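Local coordinates for siderophore-interacting protein (Aeromonas hydrophila, PDB 6K2L), which probably uses its bound FAD to reduce ferric siderophores and so release their iron, at residues R11-H17 / C29-L35; G164-V170 / V185-V191. The protein carries 1 engineered substitution. All blocks are in the same frame, centred on the assembly; numbering follows the deposited sequence.

Interaction 1: residues R11-H17 / C29-L35; sequences RLLTVKH and CLTSPEL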
loop_
_atom_site.group_PDB
_atom_site.type_symbol
_atom_site.label_atom_id
_atom_site.label_comp_id
_atom_site.label_asym_id
_atom_site.label_seq_id
_atom_site.Cartn_x
_atom_site.Cartn_y
_atom_site.Cartn_z
ATOM N N ARG A 11 -19.008 9.041 0.884
ATOM C CA ARG A 11 -18.458 10.366 0.632
ATOM C C ARG A 11 -18.641 10.749 -0.827
ATOM O O ARG A 11 -18.513 9.907 -1.724
ATOM C CB ARG A 11 -16.979 10.436 0.987
ATOM C CG ARG A 11 -16.689 10.170 2.421
ATOM C CD ARG A 11 -15.359 9.539 2.494
ATOM N NE ARG A 11 -14.689 9.726 3.782
ATOM C CZ ARG A 11 -14.708 8.825 4.753
ATOM N NH1 ARG A 11 -15.394 7.691 4.578
ATOM N NH2 ARG A 11 -14.035 9.051 5.880
ATOM N N LEU A 12 -18.945 12.019 -1.052
ATOM C CA LEU A 12 -19.055 12.561 -2.396
ATOM C C LEU A 12 -17.724 13.199 -2.744
ATOM O O LEU A 12 -17.292 14.130 -2.060
ATOM C CB LEU A 12 -20.186 13.582 -2.493
ATOM C CG LEU A 12 -20.664 13.874 -3.922
ATOM C CD1 LEU A 12 -21.389 12.659 -4.538
ATOM C CD2 LEU A 12 -21.558 15.126 -3.951
ATOM N N LEU A 13 -17.055 12.675 -3.767
ATOM C CA LEU A 13 -15.763 13.191 -4.188
ATOM C C LEU A 13 -15.911 13.902 -5.520
ATOM O O LEU A 13 -16.884 13.694 -6.258
ATOM C CB LEU A 13 -14.715 12.076 -4.304
ATOM C CG LEU A 13 -14.785 10.986 -3.228
ATOM C CD1 LEU A 13 -13.891 9.799 -3.554
ATOM C CD2 LEU A 13 -14.415 11.578 -1.913
ATOM N N THR A 14 -14.918 14.736 -5.818
ATOM C CA THR A 14 -14.855 15.484 -7.060
ATOM C C THR A 14 -13.668 14.985 -7.880
ATOM O O THR A 14 -12.618 14.630 -7.331
ATOM C CB THR A 14 -14.731 16.989 -6.760
ATOM O OG1 THR A 14 -15.888 17.435 -6.036
ATOM C CG2 THR A 14 -14.582 17.821 -8.037
ATOM N N VAL A 15 -13.833 14.948 -9.198
ATOM C CA VAL A 15 -12.718 14.551 -10.047
ATOM C C VAL A 15 -11.697 15.688 -10.076
ATOM O O VAL A 15 -12.021 16.834 -10.396
ATOM C CB VAL A 15 -13.204 14.195 -11.462
ATOM C CG1 VAL A 15 -12.005 13.899 -12.369
ATOM C CG2 VAL A 15 -14.190 13.034 -11.421
ATOM N N LYS A 16 -10.460 15.387 -9.717
ATOM C CA LYS A 16 -9.355 16.325 -9.795
ATOM C C LYS A 16 -8.713 16.298 -11.175
ATOM O O LYS A 16 -8.564 17.345 -11.808
ATOM C CB LYS A 16 -8.318 15.988 -8.717
ATOM C CG LYS A 16 -7.367 17.097 -8.363
ATOM C CD LYS A 16 -6.714 16.809 -7.033
ATOM C CE LYS A 16 -5.211 16.742 -7.162
ATOM N NZ LYS A 16 -4.560 18.035 -6.801
ATOM N N HIS A 17 -8.339 15.112 -11.656
ATOM C CA HIS A 17 -7.751 14.974 -12.981
ATOM C C HIS A 17 -7.882 13.540 -13.467
ATOM O O HIS A 17 -8.082 12.606 -12.689
ATOM C CB HIS A 17 -6.281 15.380 -13.005
ATOM C CG HIS A 17 -5.442 14.673 -11.986
ATOM N ND1 HIS A 17 -4.978 13.385 -12.168
ATOM C CD2 HIS A 17 -4.979 15.077 -10.777
ATOM C CE1 HIS A 17 -4.253 13.033 -11.120
ATOM N NE2 HIS A 17 -4.243 14.038 -10.259
ATOM N N CYS A 29 -8.708 10.458 -10.815
ATOM C CA CYS A 29 -8.220 10.809 -9.494
ATOM C C CYS A 29 -9.248 11.695 -8.818
ATOM O O CYS A 29 -9.605 12.751 -9.340
ATOM C CB CYS A 29 -6.878 11.522 -9.582
ATOM S SG CYS A 29 -6.445 12.274 -8.011
ATOM N N LEU A 30 -9.723 11.265 -7.670
ATOM C CA LEU A 30 -10.824 11.897 -6.983
ATOM C C LEU A 30 -10.310 12.486 -5.684
ATOM O O LEU A 30 -9.376 11.966 -5.070
ATOM C CB LEU A 30 -11.926 10.892 -6.715
ATOM C CG LEU A 30 -12.523 10.325 -8.006
ATOM C CD1 LEU A 30 -12.816 8.867 -7.808
ATOM C CD2 LEU A 30 -13.773 11.061 -8.317
ATOM N N THR A 31 -10.897 13.601 -5.286
ATOM C CA THR A 31 -10.437 14.298 -4.105
ATOM C C THR A 31 -11.626 14.859 -3.353
ATOM O O THR A 31 -12.674 15.139 -3.941
ATOM C CB THR A 31 -9.455 15.423 -4.461
ATOM O OG1 THR A 31 -9.054 16.090 -3.256
ATOM C CG2 THR A 31 -10.078 16.437 -5.441
ATOM N N SER A 32 -11.441 15.012 -2.045
ATOM C CA SER A 32 -12.372 15.613 -1.096
ATOM C C SER A 32 -11.677 15.779 0.245
ATOM O O SER A 32 -10.849 14.933 0.632
ATOM C CB SER A 32 -13.625 14.764 -0.892
ATOM O OG SER A 32 -14.702 15.538 -0.373
ATOM N N PRO A 33 -11.970 16.858 0.975
ATOM C CA PRO A 33 -11.518 16.941 2.373
ATOM C C PRO A 33 -12.105 15.849 3.251
ATOM O O PRO A 33 -11.530 15.544 4.302
ATOM C CB PRO A 33 -11.985 18.338 2.801
ATOM C CG PRO A 33 -12.009 19.117 1.494
ATOM C CD PRO A 33 -12.542 18.128 0.500
ATOM N N GLU A 34 -13.208 15.235 2.836
ATOM C CA GLU A 34 -13.750 14.060 3.505
ATOM C C GLU A 34 -12.863 12.815 3.381
ATOM O O GLU A 34 -13.208 11.771 3.953
ATOM C CB GLU A 34 -15.125 13.754 2.918
ATOM C CG GLU A 34 -16.286 14.306 3.704
ATOM C CD GLU A 34 -17.600 13.919 3.073
ATOM O OE1 GLU A 34 -17.860 14.358 1.920
ATOM O OE2 GLU A 34 -18.353 13.147 3.716
ATOM N N LEU A 35 -11.760 12.873 2.626
ATOM C CA LEU A 35 -10.861 11.728 2.521
ATOM C C LEU A 35 -9.851 11.662 3.664
ATOM O O LEU A 35 -9.139 10.658 3.778
ATOM C CB LEU A 35 -10.119 11.756 1.181
ATOM C CG LEU A 35 -11.024 11.438 -0.013
ATOM C CD1 LEU A 35 -10.228 11.395 -1.299
ATOM C CD2 LEU A 35 -11.777 10.131 0.242
#
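Arg-11 reaches over the turn that ends the second strand of this hairpin and grips Glu-34. CB and CG run along the flank of the glutamate, CG lying 3.6 Å from Glu-34 OE2, and CD passes close to the glutamate's carbonyl oxygen. NE then donates to Glu-34 O in a nearly straight bond, 168° at the hydrogen; its modelled length of 2.5 Å is short enough to be doubtful. The oxygen sits in the guanidinium plane, yet NE stands above the carbonyl plane. At the tip, NH1 bonds Val-7 O and NH2 forms a salt bridge with Asp-37, while the Glu-34 carboxylate pairs with Arg-9 instead.

Further along, Leu-13 drops into the crook of the turn. Its CB meets Leu-30 CB at 3.9 Å, and its CD2 presses on Ser-32 CB (3.4 Å) and on Leu-35. Val-15 continues this apolar face, its CG2 resting on Leu-30 CD2 at 3.7 Å.

Thr-14 and Thr-31 form a hydrogen-bonded antiparallel pair, each amide giving to the other's carbonyl. Beyond them the register slips by one residue in a classic beta bulge, where Lys-16 and His-17 share Cys-29 as their partner: Lys-16 N gives to Cys-29 O (2.8 Å) and Cys-29 N to His-17 O (2.9 Å). With CG set between backbone N and carbonyl carbon (chi1 54°), the His-17 ring is turned across to the other strand, and Cys-29 CB lies over one of its faces, 3.7 Å from the centroid, a CH-pi contact.

The hairpin is part of the antiparallel barrel of the FAD-binding domain. Strand 11-20 also bonds strand 120-123, which closes the barrel, while strand 25-31 pairs with strand 94-100; Leu-30 packs on Ile-97, and Leu-35 reaches Phe-88 of strand 79-89.

Interaction 2: residues G164-V170 / V185-V191; sequences GHIALLV and VTLRWFV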
loop_
_atom_site.group_PDB
_atom_site.type_symbol
_atom_site.label_atom_id
_atom_site.label_comp_id
_atom_site.label_asym_id
_atom_site.label_seq_id
_atom_site.Cartn_x
_atom_site.Cartn_y
_atom_site.Cartn_z
ATOM N N GLY A 164 6.172 -16.367 -8.666
ATOM C CA GLY A 164 4.922 -16.850 -9.190
ATOM C C GLY A 164 4.764 -16.525 -10.656
ATOM O O GLY A 164 5.728 -16.298 -11.381
ATOM N N HIS A 165 3.508 -16.512 -11.091
ATOM C CA HIS A 165 3.161 -16.238 -12.471
ATOM C C HIS A 165 1.881 -15.423 -12.501
ATOM O O HIS A 165 0.950 -15.673 -11.724
ATOM C CB HIS A 165 2.964 -17.527 -13.274
ATOM C CG HIS A 165 4.083 -18.519 -13.132
ATOM N ND1 HIS A 165 5.211 -18.491 -13.924
ATOM C CD2 HIS A 165 4.233 -19.583 -12.306
ATOM C CE1 HIS A 165 6.008 -19.487 -13.590
ATOM N NE2 HIS A 165 5.433 -20.174 -12.619
ATOM N N ILE A 166 1.842 -14.465 -13.423
ATOM C CA ILE A 166 0.686 -13.633 -13.693
ATOM C C ILE A 166 0.394 -13.705 -15.188
ATOM O O ILE A 166 1.307 -13.570 -16.013
ATOM C CB ILE A 166 0.943 -12.179 -13.239
ATOM C CG1 ILE A 166 1.217 -12.163 -11.737
ATOM C CG2 ILE A 166 -0.235 -11.274 -13.620
ATOM C CD1 ILE A 166 1.673 -10.846 -11.229
ATOM N N ALA A 167 -0.870 -13.920 -15.548
ATOM C CA ALA A 167 -1.299 -13.855 -16.945
ATOM C C ALA A 167 -2.466 -12.879 -17.064
ATOM O O ALA A 167 -3.416 -12.957 -16.283
ATOM C CB ALA A 167 -1.705 -15.233 -17.465
ATOM N N LEU A 168 -2.419 -11.978 -18.046
ATOM C CA LEU A 168 -3.520 -11.042 -18.256
ATOM C C LEU A 168 -4.110 -11.151 -19.660
ATOM O O LEU A 168 -3.371 -11.214 -20.640
ATOM C CB LEU A 168 -3.054 -9.626 -18.017
ATOM C CG LEU A 168 -2.514 -9.345 -16.606
ATOM C CD1 LEU A 168 -1.862 -7.981 -16.558
ATOM C CD2 LEU A 168 -3.624 -9.429 -15.578
ATOM N N LEU A 169 -5.448 -11.111 -19.766
ATOM C CA LEU A 169 -6.157 -11.010 -21.049
ATOM C C LEU A 169 -6.634 -9.568 -21.274
ATOM O O LEU A 169 -7.436 -9.051 -20.496
ATOM C CB LEU A 169 -7.339 -11.975 -21.073
ATOM C CG LEU A 169 -8.133 -12.167 -22.384
ATOM C CD1 LEU A 169 -7.200 -12.464 -23.581
ATOM C CD2 LEU A 169 -9.239 -13.272 -22.289
ATOM N N VAL A 170 -6.132 -8.918 -22.324
ATOM C CA VAL A 170 -6.530 -7.559 -22.717
ATOM C C VAL A 170 -7.177 -7.603 -24.102
ATOM O O VAL A 170 -6.862 -8.496 -24.911
ATOM C CB VAL A 170 -5.336 -6.581 -22.721
ATOM C CG1 VAL A 170 -4.815 -6.341 -21.320
ATOM C CG2 VAL A 170 -4.211 -7.084 -23.627
ATOM N N VAL A 185 8.581 -13.076 -10.423
ATOM C CA VAL A 185 7.196 -13.197 -10.867
ATOM C C VAL A 185 7.146 -13.034 -12.383
ATOM O O VAL A 185 7.478 -11.974 -12.931
ATOM C CB VAL A 185 6.275 -12.194 -10.159
ATOM C CG1 VAL A 185 4.898 -12.174 -10.819
ATOM C CG2 VAL A 185 6.145 -12.530 -8.676
ATOM N N THR A 186 6.747 -14.101 -13.054
ATOM C CA THR A 186 6.441 -14.093 -14.479
ATOM C C THR A 186 5.262 -13.170 -14.806
ATOM O O THR A 186 4.273 -13.122 -14.070
ATOM C CB THR A 186 6.103 -15.531 -14.883
ATOM O OG1 THR A 186 7.321 -16.277 -15.085
ATOM C CG2 THR A 186 5.209 -15.570 -16.094
ATOM N N LEU A 187 5.338 -12.461 -15.933
ATOM C CA LEU A 187 4.188 -11.724 -16.454
ATOM C C LEU A 187 3.990 -12.051 -17.927
ATOM O O LEU A 187 4.920 -11.891 -18.720
ATOM C CB LEU A 187 4.367 -10.220 -16.278
ATOM C CG LEU A 187 3.239 -9.338 -16.815
ATOM C CD1 LEU A 187 1.853 -9.794 -16.314
ATOM C CD2 LEU A 187 3.524 -7.907 -16.371
ATOM N N ARG A 188 2.779 -12.480 -18.304
ATOM C CA ARG A 188 2.486 -12.918 -19.672
ATOM C C ARG A 188 1.155 -12.332 -20.157
ATOM O O ARG A 188 0.094 -12.578 -19.572
ATOM C CB ARG A 188 2.488 -14.452 -19.749
ATOM C CG ARG A 188 2.291 -15.036 -21.147
ATOM C CD ARG A 188 3.553 -14.950 -22.006
ATOM N NE ARG A 188 4.703 -15.678 -21.448
ATOM C CZ ARG A 188 5.007 -16.943 -21.741
ATOM N NH1 ARG A 188 4.246 -17.647 -22.590
ATOM N NH2 ARG A 188 6.076 -17.502 -21.178
ATOM N N TRP A 189 1.211 -11.556 -21.226
ATOM C CA TRP A 189 0.045 -10.865 -21.758
ATOM C C TRP A 189 -0.564 -11.634 -22.931
ATOM O O TRP A 189 0.138 -12.098 -23.835
ATOM C CB TRP A 189 0.415 -9.447 -22.203
ATOM C CG TRP A 189 0.863 -8.497 -21.083
ATOM C CD1 TRP A 189 2.125 -8.370 -20.565
ATOM C CD2 TRP A 189 0.057 -7.525 -20.391
ATOM N NE1 TRP A 189 2.154 -7.386 -19.600
ATOM C CE2 TRP A 189 0.896 -6.854 -19.476
ATOM C CE3 TRP A 189 -1.290 -7.159 -20.458
ATOM C CZ2 TRP A 189 0.423 -5.859 -18.619
ATOM C CZ3 TRP A 189 -1.745 -6.169 -19.618
ATOM C CH2 TRP A 189 -0.886 -5.529 -18.707
ATOM N N PHE A 190 -1.879 -11.757 -22.916
ATOM C CA PHE A 190 -2.638 -12.371 -23.991
ATOM C C PHE A 190 -3.561 -11.300 -24.546
ATOM O O PHE A 190 -4.284 -10.651 -23.779
ATOM C CB PHE A 190 -3.420 -13.580 -23.480
ATOM C CG PHE A 190 -2.545 -14.746 -23.145
ATOM C CD1 PHE A 190 -2.382 -15.766 -24.045
ATOM C CD2 PHE A 190 -1.847 -14.800 -21.940
ATOM C CE1 PHE A 190 -1.573 -16.837 -23.751
ATOM C CE2 PHE A 190 -1.024 -15.868 -21.641
ATOM C CZ PHE A 190 -0.894 -16.894 -22.548
ATOM N N VAL A 191 -3.484 -11.070 -25.855
ATOM C CA VAL A 191 -4.415 -10.194 -26.550
ATOM C C VAL A 191 -5.570 -11.037 -27.060
ATOM O O VAL A 191 -5.353 -12.109 -27.634
ATOM C CB VAL A 191 -3.726 -9.452 -27.703
ATOM C CG1 VAL A 191 -4.747 -8.585 -28.442
ATOM C CG2 VAL A 191 -2.576 -8.598 -27.154
#
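The side chains of Leu-168 and Trp-189 run alongside each other in the same direction, and their fit gives this parallel pair its shape. Leu-168 CD1 is the bump: it sits over one face of the indole, 3.6 Å from the centroid of the six-membered ring, in a CH-pi contact. Leu-187 CD1 lies above the same face, on the side of the five-membered ring, while Val-170 CG1 butts against the indole's edge, 3.5 Å from Trp-189 CZ3. Holding CG anti to the carbonyl carbon (chi1 -65°) lays the indole back toward the first strand. Ile-166 extends the row, wedged between two neighbours: its CD1 meets Val-185 CG1 at 3.5 Å and its CG2 meets Leu-187 CD1 at 3.7 Å.

On the other face the Phe-190 ring comes near the small Ala-167, its CE2 4.3 Å from Ala-167 CB. Leu-169 CD1 tucks beside Phe-190 CB, and Thr-186 OG1 gives a weak bond to His-165 ND1.

Six backbone bonds stitch the strands in step; Thr-186, Arg-188 and Phe-190 each donate and accept.

Within this chain, strand 185-191 is an outermost strand of the five-stranded parallel sheet, and strand 163-170 links it to strand 138-144. Helix 148-155 packs on the Leu-168 and Trp-189 face, whereas helix 198-205 covers the other, where Tyr-203 meets the Phe-190 ring.

How the interactions relate
From the N terminus, the chain enters interaction 1 at once: after strand 11-20 the chain turns, and residues 29-35 come back beside it, closing a short hairpin with 11 residues between the segments. The chain then completes the flavin-binding barrel before crossing to the parallel sheet of the second domain, where interaction 2 joins strand 163-170 to strand 185-191 across a 14-residue connection that holds neither helix nor strand. The two loops follow in series, neither nesting nor crossing. They lie on opposite sides of the chain's centre, their own centres 32 Å apart, so each ties up its own domain without touching the other.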